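Local coordinates for protein similarities with probable monooxygenase (Photorhabdus luminescens, PDB 4HB9) that binds flavin-adenine dinucleotide and is probably a flavin-dependent monooxygenase of the aromatic ring hydroxylase type, at residues 108-113 / 238-243; 187-192 / 225-230; 302-307 / 369-374; 312-317 / 361-366. All blocks are in the same frame, centred on the assembly; numbering follows the deposited sequence.

Interaction 1 (108-113 / 238-243); sequences SISRTE and AEIDNF. With FAD (flavin-adenine dinucleotide), chain B.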
# COMPACT_ATOMS: atom_id res chain seq x y z
N SER A 108 3.42 5.54 -12.23
CA SER A 108 2.59 6.27 -11.29
C SER A 108 1.14 6.15 -11.73
O SER A 108 0.83 6.35 -12.89
CB SER A 108 3.07 7.73 -11.23
OG SER A 108 2.21 8.50 -10.41
N ILE A 109 0.27 5.75 -10.81
CA ILE A 109 -1.15 5.61 -11.10
C ILE A 109 -1.95 5.98 -9.84
O ILE A 109 -1.43 5.94 -8.73
CB ILE A 109 -1.46 4.18 -11.59
CG1 ILE A 109 -2.90 4.06 -12.13
CG2 ILE A 109 -1.09 3.18 -10.50
CD1 ILE A 109 -3.20 2.77 -12.88
N SER A 110 -3.22 6.39 -10.00
CA SER A 110 -4.02 6.64 -8.82
C SER A 110 -4.42 5.30 -8.23
O SER A 110 -4.55 4.31 -8.96
CB SER A 110 -5.28 7.47 -9.14
OG SER A 110 -6.15 6.75 -10.00
N ARG A 111 -4.60 5.26 -6.92
CA ARG A 111 -5.17 4.06 -6.29
C ARG A 111 -6.53 3.73 -6.87
O ARG A 111 -6.82 2.55 -7.16
CB ARG A 111 -5.25 4.18 -4.78
CG ARG A 111 -5.84 2.89 -4.20
CD ARG A 111 -5.75 2.78 -2.70
NE ARG A 111 -6.30 1.49 -2.27
CZ ARG A 111 -5.58 0.46 -1.78
NH1 ARG A 111 -4.28 0.56 -1.63
NH2 ARG A 111 -6.19 -0.67 -1.47
N THR A 112 -7.37 4.74 -7.10
CA THR A 112 -8.72 4.47 -7.64
C THR A 112 -8.67 3.80 -9.03
O THR A 112 -9.34 2.80 -9.25
CB THR A 112 -9.65 5.69 -7.63
OG1 THR A 112 -10.93 5.31 -8.17
CG2 THR A 112 -9.10 6.84 -8.47
N GLU A 113 -7.83 4.29 -9.94
CA GLU A 113 -7.71 3.64 -11.24
C GLU A 113 -7.15 2.24 -11.16
O GLU A 113 -7.60 1.36 -11.87
CB GLU A 113 -6.83 4.46 -12.21
CG GLU A 113 -7.45 5.77 -12.71
CD GLU A 113 -6.35 6.68 -13.29
OE1 GLU A 113 -5.43 7.07 -12.52
OE2 GLU A 113 -6.34 6.87 -14.53
N ALA A 238 -14.05 9.43 -11.85
CA ALA A 238 -13.01 10.17 -11.16
C ALA A 238 -12.30 11.05 -12.17
O ALA A 238 -12.03 10.62 -13.29
CB ALA A 238 -12.02 9.24 -10.47
N GLU A 239 -12.00 12.29 -11.78
CA GLU A 239 -11.20 13.19 -12.58
C GLU A 239 -9.75 13.16 -12.08
O GLU A 239 -9.44 13.67 -11.00
CB GLU A 239 -11.77 14.62 -12.50
CG GLU A 239 -10.98 15.65 -13.28
CD GLU A 239 -11.48 17.07 -13.05
OE1 GLU A 239 -12.51 17.26 -12.36
OE2 GLU A 239 -10.84 18.00 -13.58
N ILE A 240 -8.85 12.58 -12.86
CA ILE A 240 -7.49 12.35 -12.38
C ILE A 240 -6.58 13.52 -12.76
O ILE A 240 -6.59 13.96 -13.91
CB ILE A 240 -6.92 11.04 -12.93
CG1 ILE A 240 -7.88 9.88 -12.64
CG2 ILE A 240 -5.52 10.79 -12.37
CD1 ILE A 240 -8.13 9.61 -11.16
N ASP A 241 -5.82 14.02 -11.78
CA ASP A 241 -4.85 15.08 -12.05
C ASP A 241 -3.57 14.79 -11.28
O ASP A 241 -3.51 13.84 -10.47
CB ASP A 241 -5.44 16.43 -11.64
CG ASP A 241 -4.82 17.64 -12.40
OD1 ASP A 241 -3.88 17.49 -13.22
OD2 ASP A 241 -5.28 18.76 -12.11
N ASN A 242 -2.56 15.59 -11.58
CA ASN A 242 -1.29 15.58 -10.89
C ASN A 242 -1.37 16.35 -9.58
O ASN A 242 -1.92 17.47 -9.53
CB ASN A 242 -0.19 16.20 -11.78
CG ASN A 242 -0.07 15.52 -13.13
OD1 ASN A 242 -0.30 16.14 -14.18
ND2 ASN A 242 0.29 14.27 -13.13
N PHE A 243 -0.83 15.74 -8.53
CA PHE A 243 -0.75 16.35 -7.22
C PHE A 243 0.69 16.29 -6.76
O PHE A 243 1.35 15.25 -6.93
CB PHE A 243 -1.62 15.59 -6.21
CG PHE A 243 -3.08 15.89 -6.33
CD1 PHE A 243 -3.69 16.79 -5.47
CD2 PHE A 243 -3.85 15.28 -7.31
CE1 PHE A 243 -5.03 17.10 -5.58
CE2 PHE A 243 -5.19 15.62 -7.46
CZ PHE A 243 -5.78 16.50 -6.57
PA FAD B . -5.39 -3.59 0.92
O1A FAD B . -5.10 -3.14 -0.48
O2A FAD B . -5.56 -2.70 2.10
O5B FAD B . -6.66 -4.58 0.86
C5B FAD B . -7.21 -5.17 2.02
C4B FAD B . -8.64 -5.52 1.64
O4B FAD B . -9.18 -6.39 2.64
C3B FAD B . -9.56 -4.29 1.53
O3B FAD B . -10.37 -4.34 0.35
C2B FAD B . -10.39 -4.40 2.79
O2B FAD B . -11.69 -3.83 2.72
C1B FAD B . -10.48 -5.93 2.95
N9A FAD B . -10.79 -6.41 4.30
C8A FAD B . -10.23 -6.02 5.47
N7A FAD B . -10.72 -6.75 6.52
C5A FAD B . -11.61 -7.61 5.98
C6A FAD B . -12.49 -8.65 6.55
N6A FAD B . -12.47 -8.83 7.89
N1A FAD B . -13.29 -9.34 5.70
C2A FAD B . -13.26 -9.13 4.37
N3A FAD B . -12.48 -8.20 3.78
C4A FAD B . -11.64 -7.42 4.54
N1 FAD B . 2.47 1.18 -1.91
C2 FAD B . 3.37 1.17 -2.92
O2 FAD B . 3.95 0.09 -3.29
N3 FAD B . 3.67 2.31 -3.56
C4 FAD B . 3.18 3.52 -3.25
O4 FAD B . 3.53 4.54 -3.90
C4X FAD B . 2.23 3.61 -2.14
N5 FAD B . 1.66 4.79 -1.77
C5X FAD B . 0.79 4.82 -0.73
C6 FAD B . 0.22 6.02 -0.32
C7 FAD B . -0.68 6.07 0.74
C7M FAD B . -1.30 7.38 1.19
C8 FAD B . -1.04 4.83 1.45
C8M FAD B . -2.03 4.85 2.60
C9 FAD B . -0.48 3.63 1.04
C9A FAD B . 0.42 3.56 -0.02
N10 FAD B . 0.99 2.33 -0.42
C10 FAD B . 1.90 2.32 -1.48
C1' FAD B . 0.71 1.06 0.27
C2' FAD B . -0.39 0.24 -0.40
O2' FAD B . -1.54 1.04 -0.64
C3' FAD B . -0.77 -0.92 0.52
O3' FAD B . 0.43 -1.50 1.03
C4' FAD B . -1.53 -1.99 -0.26
O4' FAD B . -2.87 -1.54 -0.38
C5' FAD B . -1.52 -3.33 0.44
O5' FAD B . -2.26 -4.22 -0.37
P FAD B . -3.16 -5.34 0.37
O1P FAD B . -3.88 -6.04 -0.75
O2P FAD B . -2.28 -6.11 1.32
O3P FAD B . -4.20 -4.59 1.33
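A van der Waals contact with no hydrogen bond across it, in which an isoleucine packs on a helix start, joins the junction of strand 106-110 and helix 111-119 to the start of strand 240-251 in the large mixed sheet. Ile240 CD1 reaches Ser110 OG at 3.7 Å and Thr112 CG2 at 4.0 Å, while its CG1 lies 3.6 Å from Glu113 CD, spanning the first turn of the helix. Ala238 adds its methyl beside Thr112. The carboxylate of Glu113 is turned back on its own helix start, which probably eases its packing against a hydrocarbon: Ser110 and Glu113 form a capping box, in which Glu113 N donates to Ser110 OG (3.0 Å, 160°) and Ser110 OG donates to the anti lone pair of Glu113 OE1 at 2.6 Å. Between the capping residues, Arg111 extends in the other direction, with CG anti to the backbone N (chi1 -180°). NH1 gives FAD O4' a nearly straight bond of 2.8 Å (173°) and NH2 binds phosphate oxygen O1A at 2.9 Å. Polar groups thus close the helix end and hold the cofactor, while Ile240 joins the sheet by packing on the engaged capping groups and the Thr112 methyl.

Interaction 2 (187-192 / 225-230); sequences IGRARL and WRAPVN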
# COMPACT_ATOMS: atom_id res chain seq x y z
N ILE A 187 1.07 13.73 5.99
CA ILE A 187 1.08 13.63 4.53
C ILE A 187 -0.02 14.54 3.97
O ILE A 187 -1.17 14.47 4.40
CB ILE A 187 0.78 12.20 4.07
CG1 ILE A 187 1.76 11.20 4.73
CG2 ILE A 187 0.85 12.08 2.54
CD1 ILE A 187 1.49 9.74 4.41
N GLY A 188 0.35 15.41 3.03
CA GLY A 188 -0.65 16.23 2.33
C GLY A 188 -0.44 16.20 0.83
O GLY A 188 0.61 15.76 0.35
N ARG A 189 -1.46 16.65 0.10
CA ARG A 189 -1.37 16.74 -1.34
C ARG A 189 -1.83 18.11 -1.78
O ARG A 189 -2.71 18.70 -1.16
CB ARG A 189 -2.22 15.66 -2.02
CG ARG A 189 -3.73 15.82 -1.79
CD ARG A 189 -4.56 14.73 -2.45
NE ARG A 189 -5.91 15.26 -2.74
CZ ARG A 189 -6.77 14.77 -3.64
NH1 ARG A 189 -6.50 13.67 -4.31
NH2 ARG A 189 -7.94 15.39 -3.86
N ALA A 190 -1.26 18.57 -2.88
CA ALA A 190 -1.68 19.83 -3.48
C ALA A 190 -1.85 19.66 -4.97
O ALA A 190 -0.92 19.23 -5.65
CB ALA A 190 -0.66 20.90 -3.18
N ARG A 191 -3.02 20.01 -5.49
CA ARG A 191 -3.29 19.89 -6.92
C ARG A 191 -2.38 20.81 -7.75
O ARG A 191 -2.24 22.01 -7.45
CB ARG A 191 -4.74 20.21 -7.19
CG ARG A 191 -5.13 19.98 -8.63
CD ARG A 191 -6.63 20.12 -8.80
NE ARG A 191 -6.96 19.94 -10.20
CZ ARG A 191 -8.13 20.28 -10.74
NH1 ARG A 191 -9.08 20.82 -10.00
NH2 ARG A 191 -8.34 20.07 -12.03
N LEU A 192 -1.76 20.25 -8.78
CA LEU A 192 -0.89 21.04 -9.65
C LEU A 192 -1.71 21.74 -10.70
O LEU A 192 -1.77 21.32 -11.86
CB LEU A 192 0.17 20.19 -10.34
CG LEU A 192 1.42 20.02 -9.49
CD1 LEU A 192 2.37 19.00 -10.10
CD2 LEU A 192 2.13 21.36 -9.31
N TRP A 225 1.77 12.43 -7.07
CA TRP A 225 0.77 11.40 -7.24
C TRP A 225 -0.15 11.76 -8.41
O TRP A 225 -0.44 12.92 -8.66
CB TRP A 225 -0.14 11.31 -6.04
CG TRP A 225 0.38 10.62 -4.82
CD1 TRP A 225 1.35 9.67 -4.74
CD2 TRP A 225 -0.11 10.82 -3.48
NE1 TRP A 225 1.52 9.29 -3.41
CE2 TRP A 225 0.63 9.98 -2.63
CE3 TRP A 225 -1.08 11.64 -2.93
CZ2 TRP A 225 0.41 9.95 -1.25
CZ3 TRP A 225 -1.32 11.58 -1.56
CH2 TRP A 225 -0.58 10.75 -0.75
N ARG A 226 -0.68 10.73 -9.05
CA ARG A 226 -1.89 10.86 -9.82
C ARG A 226 -3.05 10.48 -8.90
O ARG A 226 -2.99 9.47 -8.22
CB ARG A 226 -1.78 10.03 -11.09
CG ARG A 226 -0.88 10.79 -12.05
CD ARG A 226 -0.80 10.20 -13.39
NE ARG A 226 -2.05 10.18 -14.13
CZ ARG A 226 -2.49 11.16 -14.92
NH1 ARG A 226 -1.82 12.31 -15.02
NH2 ARG A 226 -3.62 10.99 -15.60
N ALA A 227 -4.05 11.33 -8.82
CA ALA A 227 -5.12 11.14 -7.85
C ALA A 227 -6.38 11.88 -8.28
O ALA A 227 -6.32 12.80 -9.06
CB ALA A 227 -4.66 11.63 -6.48
N PRO A 228 -7.53 11.49 -7.74
CA PRO A 228 -8.76 12.17 -8.09
C PRO A 228 -8.91 13.58 -7.48
O PRO A 228 -8.57 13.80 -6.32
CB PRO A 228 -9.85 11.22 -7.61
CG PRO A 228 -9.21 10.31 -6.62
CD PRO A 228 -7.73 10.37 -6.81
N VAL A 229 -9.41 14.50 -8.28
CA VAL A 229 -9.66 15.88 -7.85
C VAL A 229 -10.73 15.85 -6.76
O VAL A 229 -10.56 16.45 -5.72
CB VAL A 229 -10.12 16.76 -9.02
CG1 VAL A 229 -10.58 18.14 -8.54
CG2 VAL A 229 -9.00 16.89 -10.02
N ASN A 230 -11.81 15.11 -7.01
CA ASN A 230 -12.95 15.06 -6.09
C ASN A 230 -13.14 13.63 -5.65
O ASN A 230 -13.51 12.80 -6.45
CB ASN A 230 -14.21 15.58 -6.79
CG ASN A 230 -15.43 15.64 -5.87
OD1 ASN A 230 -15.40 15.14 -4.75
ND2 ASN A 230 -16.50 16.28 -6.35
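Within the large mixed sheet, strands 179-191 and 218-228 flank strand 240-251, and their side chains meet across it. With strand 240-251 between them, the axes of 187-191 and 225-228 stay 9.3 Å apart at closest, and long side chains bridge the gap. Arg189 is the main one. Its guanidinium takes Pro228 O end-on, NH1 at 2.9 Å and NH2 at 3.0 Å, the oxygen lying close to the guanidinium plane; the NH2 bond is in the carbonyl plane, whereas NH1 is tilted 25° from it. Arg189 NE pairs with Asp290, and NH1 also reaches Gly42 O. Arg191, extended with CG anti to the backbone N (chi1 -174°), instead offers a flat face to Val229, whose CG2 stands 3.5 Å above the centre of the guanidinium; Arg191 NE makes a salt bridge to Asp241. At the other end, Ile187 CG2 meets Trp225 CH2 at 3.8 Å, the two side chains crossing at about a right angle, and this indole also touches FAD. The two arginines do different work: the edge of Arg189 satisfies a carbonyl where strand 218-228 ends, and the face of Arg191 serves as an apolar surface, its charge probably balanced by Asp241.

Interaction 3 (302-307 / 369-374); sequences MPHLLP and YANEIV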
# COMPACT_ATOMS: atom_id res chain seq x y z
N MSE A 302 7.32 -4.36 12.71
CA MSE A 302 7.21 -5.67 13.36
C MSE A 302 8.56 -6.30 13.44
O MSE A 302 9.47 -5.96 12.69
CB MSE A 302 6.23 -6.58 12.63
CG MSE A 302 6.72 -6.97 11.25
SE MSE A 302 5.38 -8.16 10.45
CE MSE A 302 4.67 -6.76 9.28
N PRO A 303 8.71 -7.21 14.40
CA PRO A 303 10.02 -7.83 14.44
C PRO A 303 10.22 -8.78 13.26
O PRO A 303 9.32 -9.03 12.46
CB PRO A 303 10.04 -8.55 15.79
CG PRO A 303 8.63 -8.63 16.26
CD PRO A 303 7.80 -7.66 15.47
N HIS A 304 11.44 -9.27 13.15
CA HIS A 304 11.84 -10.24 12.14
C HIS A 304 10.86 -11.43 12.14
O HIS A 304 10.47 -11.94 13.20
CB HIS A 304 13.27 -10.67 12.48
CG HIS A 304 13.90 -11.62 11.51
ND1 HIS A 304 14.72 -11.20 10.48
CD2 HIS A 304 13.91 -12.97 11.48
CE1 HIS A 304 15.17 -12.26 9.83
NE2 HIS A 304 14.69 -13.34 10.41
N LEU A 305 10.42 -11.81 10.95
CA LEU A 305 9.46 -12.91 10.80
C LEU A 305 10.22 -14.21 10.83
O LEU A 305 11.10 -14.43 10.01
CB LEU A 305 8.70 -12.83 9.48
CG LEU A 305 7.58 -11.81 9.34
CD1 LEU A 305 7.02 -11.88 7.93
CD2 LEU A 305 6.50 -12.09 10.38
N LEU A 306 9.89 -15.04 11.81
CA LEU A 306 10.48 -16.38 11.99
C LEU A 306 9.59 -17.39 11.30
O LEU A 306 8.39 -17.17 11.19
CB LEU A 306 10.52 -16.74 13.47
CG LEU A 306 11.41 -15.85 14.35
CD1 LEU A 306 10.96 -15.93 15.81
CD2 LEU A 306 12.85 -16.27 14.19
N PRO A 307 10.15 -18.52 10.86
CA PRO A 307 9.28 -19.52 10.25
C PRO A 307 8.15 -20.00 11.14
O PRO A 307 8.26 -20.00 12.38
CB PRO A 307 10.23 -20.66 9.88
CG PRO A 307 11.51 -20.38 10.58
CD PRO A 307 11.57 -18.90 10.78
N TYR A 369 12.18 -11.68 1.47
CA TYR A 369 12.08 -10.29 1.00
C TYR A 369 11.31 -9.42 1.97
O TYR A 369 11.64 -8.23 2.09
CB TYR A 369 11.62 -10.15 -0.45
CG TYR A 369 10.25 -10.69 -0.80
CD1 TYR A 369 9.08 -10.04 -0.40
CD2 TYR A 369 10.13 -11.82 -1.59
CE1 TYR A 369 7.84 -10.54 -0.76
CE2 TYR A 369 8.91 -12.32 -1.96
CZ TYR A 369 7.77 -11.69 -1.56
OH TYR A 369 6.59 -12.25 -1.96
N ALA A 370 10.32 -9.97 2.68
CA ALA A 370 9.58 -9.20 3.68
C ALA A 370 10.50 -8.63 4.76
O ALA A 370 10.44 -7.43 5.09
CB ALA A 370 8.50 -10.05 4.33
N ASN A 371 11.34 -9.50 5.33
CA ASN A 371 12.27 -9.07 6.37
C ASN A 371 13.25 -8.02 5.85
O ASN A 371 13.55 -7.03 6.53
CB ASN A 371 13.02 -10.28 6.96
CG ASN A 371 12.14 -11.13 7.86
OD1 ASN A 371 11.21 -10.64 8.53
ND2 ASN A 371 12.45 -12.43 7.91
N GLU A 372 13.74 -8.21 4.63
CA GLU A 372 14.65 -7.23 4.07
C GLU A 372 13.94 -5.88 3.94
O GLU A 372 14.48 -4.84 4.32
CB GLU A 372 15.22 -7.68 2.72
CG GLU A 372 16.04 -6.60 2.03
CD GLU A 372 16.77 -7.08 0.77
OE1 GLU A 372 16.89 -8.31 0.58
OE2 GLU A 372 17.23 -6.22 -0.02
N ILE A 373 12.73 -5.89 3.41
CA ILE A 373 12.02 -4.63 3.15
C ILE A 373 11.67 -3.89 4.45
O ILE A 373 11.85 -2.66 4.55
CB ILE A 373 10.76 -4.89 2.29
CG1 ILE A 373 11.20 -5.28 0.89
CG2 ILE A 373 9.89 -3.64 2.22
CD1 ILE A 373 10.12 -5.97 0.08
N VAL A 374 11.20 -4.63 5.45
CA VAL A 374 10.85 -4.06 6.76
C VAL A 374 12.06 -3.36 7.36
O VAL A 374 11.95 -2.25 7.88
CB VAL A 374 10.32 -5.15 7.72
CG1 VAL A 374 10.32 -4.69 9.18
CG2 VAL A 374 8.92 -5.56 7.33
O HOH W 1 10.05 -8.28 9.56
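Asn371 CG stands anti to its carbonyl carbon (chi1 -73°) and His304 CG opposite its own backbone N (chi1 -177°), and these two torsions turn the edge of the asparagine amide to the backbone of Leu305 and one face to the imidazole. The setting is an asparagine side chain on a helix bonded to the backbone of a loop: the long C-terminal helix 355-386 receives the irregular connection that leaves strand 295-301 of the mixed sheet for strand 313-315 at the edge of the parallel, Rossmann-like sheet. Asn371 grips both polar atoms of one peptide residue. Leu305 N donates to OD1 over 2.8 Å in a nearly straight bond, coming in tilted from the plane of the amide carbonyl, and ND2 donates back to a lone pair of Leu305 O at 3.2 Å. The pair of bonds resembles the N-H and C=O pairing a residue makes in a sheet and fixes the rotation of the amide, since donor and acceptor are matched at each end. The His304 ring then stacks on the amide, their planes only 17° apart, with ND2 3.3 Å above the imidazole and offset toward its rim. Van der Waals contacts flank these bonds. Leu305 CD1 faces Ala370 CB, and Ile320 of helix 318-321 also touches the leucine. One turn along the helix, Val374 CG1 lies 3.8 Å from the carbonyl oxygen of selenomethionine Met302. A water adds to this, donating one proton to Asn371 OD1 at 2.8 Å and the other to Pro303 O at 3.1 Å.

Interaction 4 (312-317 / 361-366); sequences TVTLLG and DYEQQM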
# COMPACT_ATOMS: atom_id res chain seq x y z
N THR A 312 -2.89 -25.08 5.16
CA THR A 312 -3.74 -24.60 4.08
C THR A 312 -4.29 -23.19 4.32
O THR A 312 -5.05 -22.69 3.51
CB THR A 312 -4.88 -25.59 3.83
OG1 THR A 312 -5.64 -25.74 5.02
CG2 THR A 312 -4.32 -26.95 3.40
N VAL A 313 -3.91 -22.55 5.42
CA VAL A 313 -4.18 -21.11 5.64
C VAL A 313 -2.85 -20.41 5.44
O VAL A 313 -1.79 -20.83 5.99
CB VAL A 313 -4.65 -20.81 7.09
CG1 VAL A 313 -4.85 -19.32 7.32
CG2 VAL A 313 -5.93 -21.56 7.43
N THR A 314 -2.88 -19.33 4.65
CA THR A 314 -1.70 -18.49 4.51
C THR A 314 -2.09 -17.00 4.38
O THR A 314 -3.25 -16.66 4.50
CB THR A 314 -0.78 -18.98 3.37
OG1 THR A 314 0.49 -18.35 3.48
CG2 THR A 314 -1.32 -18.73 2.01
N LEU A 315 -1.10 -16.14 4.21
CA LEU A 315 -1.33 -14.69 4.22
C LEU A 315 -0.59 -14.03 3.09
O LEU A 315 0.42 -14.58 2.63
CB LEU A 315 -0.82 -14.08 5.53
CG LEU A 315 -1.50 -14.63 6.79
CD1 LEU A 315 -0.71 -14.23 8.02
CD2 LEU A 315 -2.94 -14.20 6.91
N LEU A 316 -1.06 -12.84 2.68
CA LEU A 316 -0.27 -12.02 1.77
C LEU A 316 -0.50 -10.53 1.97
O LEU A 316 -1.40 -10.14 2.67
CB LEU A 316 -0.44 -12.41 0.29
CG LEU A 316 -1.66 -12.15 -0.55
CD1 LEU A 316 -1.87 -10.67 -0.91
CD2 LEU A 316 -1.49 -12.95 -1.83
N GLY A 317 0.38 -9.73 1.41
CA GLY A 317 0.25 -8.28 1.48
C GLY A 317 0.51 -7.73 2.86
O GLY A 317 1.31 -8.28 3.63
N ASP A 361 7.00 -23.13 0.59
CA ASP A 361 7.97 -22.52 -0.33
C ASP A 361 7.65 -21.04 -0.49
O ASP A 361 8.56 -20.18 -0.44
CB ASP A 361 7.92 -23.24 -1.70
CG ASP A 361 9.01 -22.80 -2.68
OD1 ASP A 361 9.99 -22.14 -2.31
OD2 ASP A 361 8.89 -23.14 -3.89
N TYR A 362 6.38 -20.76 -0.76
CA TYR A 362 5.90 -19.36 -0.86
C TYR A 362 6.27 -18.58 0.41
O TYR A 362 6.85 -17.51 0.34
CB TYR A 362 4.38 -19.32 -1.09
CG TYR A 362 3.76 -17.99 -0.69
CD1 TYR A 362 4.05 -16.81 -1.38
CD2 TYR A 362 2.94 -17.90 0.42
CE1 TYR A 362 3.50 -15.59 -0.99
CE2 TYR A 362 2.39 -16.69 0.82
CZ TYR A 362 2.67 -15.54 0.12
OH TYR A 362 2.12 -14.35 0.54
N GLU A 363 5.92 -19.15 1.56
CA GLU A 363 6.12 -18.48 2.85
C GLU A 363 7.57 -18.21 3.15
O GLU A 363 7.92 -17.14 3.67
CB GLU A 363 5.42 -19.23 3.99
CG GLU A 363 3.90 -19.17 3.88
CD GLU A 363 3.19 -20.04 4.88
OE1 GLU A 363 3.81 -21.05 5.29
OE2 GLU A 363 1.99 -19.76 5.21
N GLN A 364 8.44 -19.16 2.80
CA GLN A 364 9.87 -19.01 3.05
C GLN A 364 10.47 -17.91 2.15
O GLN A 364 11.23 -17.06 2.62
CB GLN A 364 10.59 -20.35 2.85
CG GLN A 364 12.03 -20.37 3.30
CD GLN A 364 12.22 -20.42 4.82
OE1 GLN A 364 11.25 -20.41 5.60
NE2 GLN A 364 13.47 -20.43 5.24
N GLN A 365 10.12 -17.91 0.87
CA GLN A 365 10.58 -16.86 -0.03
C GLN A 365 10.04 -15.51 0.39
O GLN A 365 10.76 -14.51 0.36
CB GLN A 365 10.17 -17.14 -1.49
CG GLN A 365 10.86 -18.35 -2.08
CD GLN A 365 10.76 -18.41 -3.58
OE1 GLN A 365 10.84 -17.39 -4.27
NE2 GLN A 365 10.61 -19.62 -4.10
N MSE A 366 8.78 -15.47 0.79
CA MSE A 366 8.12 -14.23 1.14
C MSE A 366 8.77 -13.64 2.37
O MSE A 366 9.05 -12.44 2.41
CB MSE A 366 6.63 -14.47 1.33
CG MSE A 366 5.88 -13.20 1.73
SE MSE A 366 5.74 -13.09 3.69
CE MSE A 366 4.33 -14.45 3.83
O HOH W 2 0.57 -21.73 6.30
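Tyr362, Thr314 and Glu363 supply most of the surface buried where helix 355-386 packs against strand 313-315, an outermost strand of the parallel sheet in the Rossmann-like FAD-binding fold. Helix and strand segments run in nearly the same direction, 25° apart, with their axes 9.8 Å from each other. Tyr362 projects from the helix with CG anti to the backbone N (chi1 158°), which carries its hydroxyl to the end of the strand. There OH donates to a lone pair of Leu315 O at 2.7 Å, within the carbonyl plane. The ring turns its edge to Leu315 O and Thr314 OG1, the latter 3.7 Å from CE2. Leu316 CB comes up against the same phenol oxygen at 3.2 Å. Thr314 uses its hydroxyl for the neighbouring helix residue: OG1 donates to Glu363 OE2 at 2.7 Å, meeting the anti side of the carboxylate 25° out of its plane. That carboxylate is buried but well supplied, for OE2 is also bonded by Trp308 NE1 and OE1 by Ser310 OG, both in the connection leading into the strand. Selenomethionine Met366 also approaches the strand, its CE 4.1 Å from Leu315 O. Just beyond, Gly317 touches FAD, and its amide is bonded to Asp337 of helix 330-349. Side-chain hydroxyls therefore make both direct hydrogen bonds of this interface, one satisfying a strand carbonyl and the other a buried carboxylate, whose several donors would probably stabilise its negative charge.

Interactions 1 and 2 share the large mixed sheet and touch directly, through the Asp241-Arg191 salt bridge, whereas interactions 3 and 4 lie on the opposite side of the chain's centre and both use helix 355-386. The centres within each pair are 8 and 12 Å apart; between pairs they are 31 to 34 Å apart. Interaction 4 is fully buried and relies on hydroxyl donors; the other three are partly buried. Of these, interaction 3 reaches the surface at His304 and works through an amide and a water, interaction 2 through guanidinium groups, and interaction 1 through van der Waals contact around one isoleucine. Interactions 1, 2 and 4 each include a residue that touches FAD.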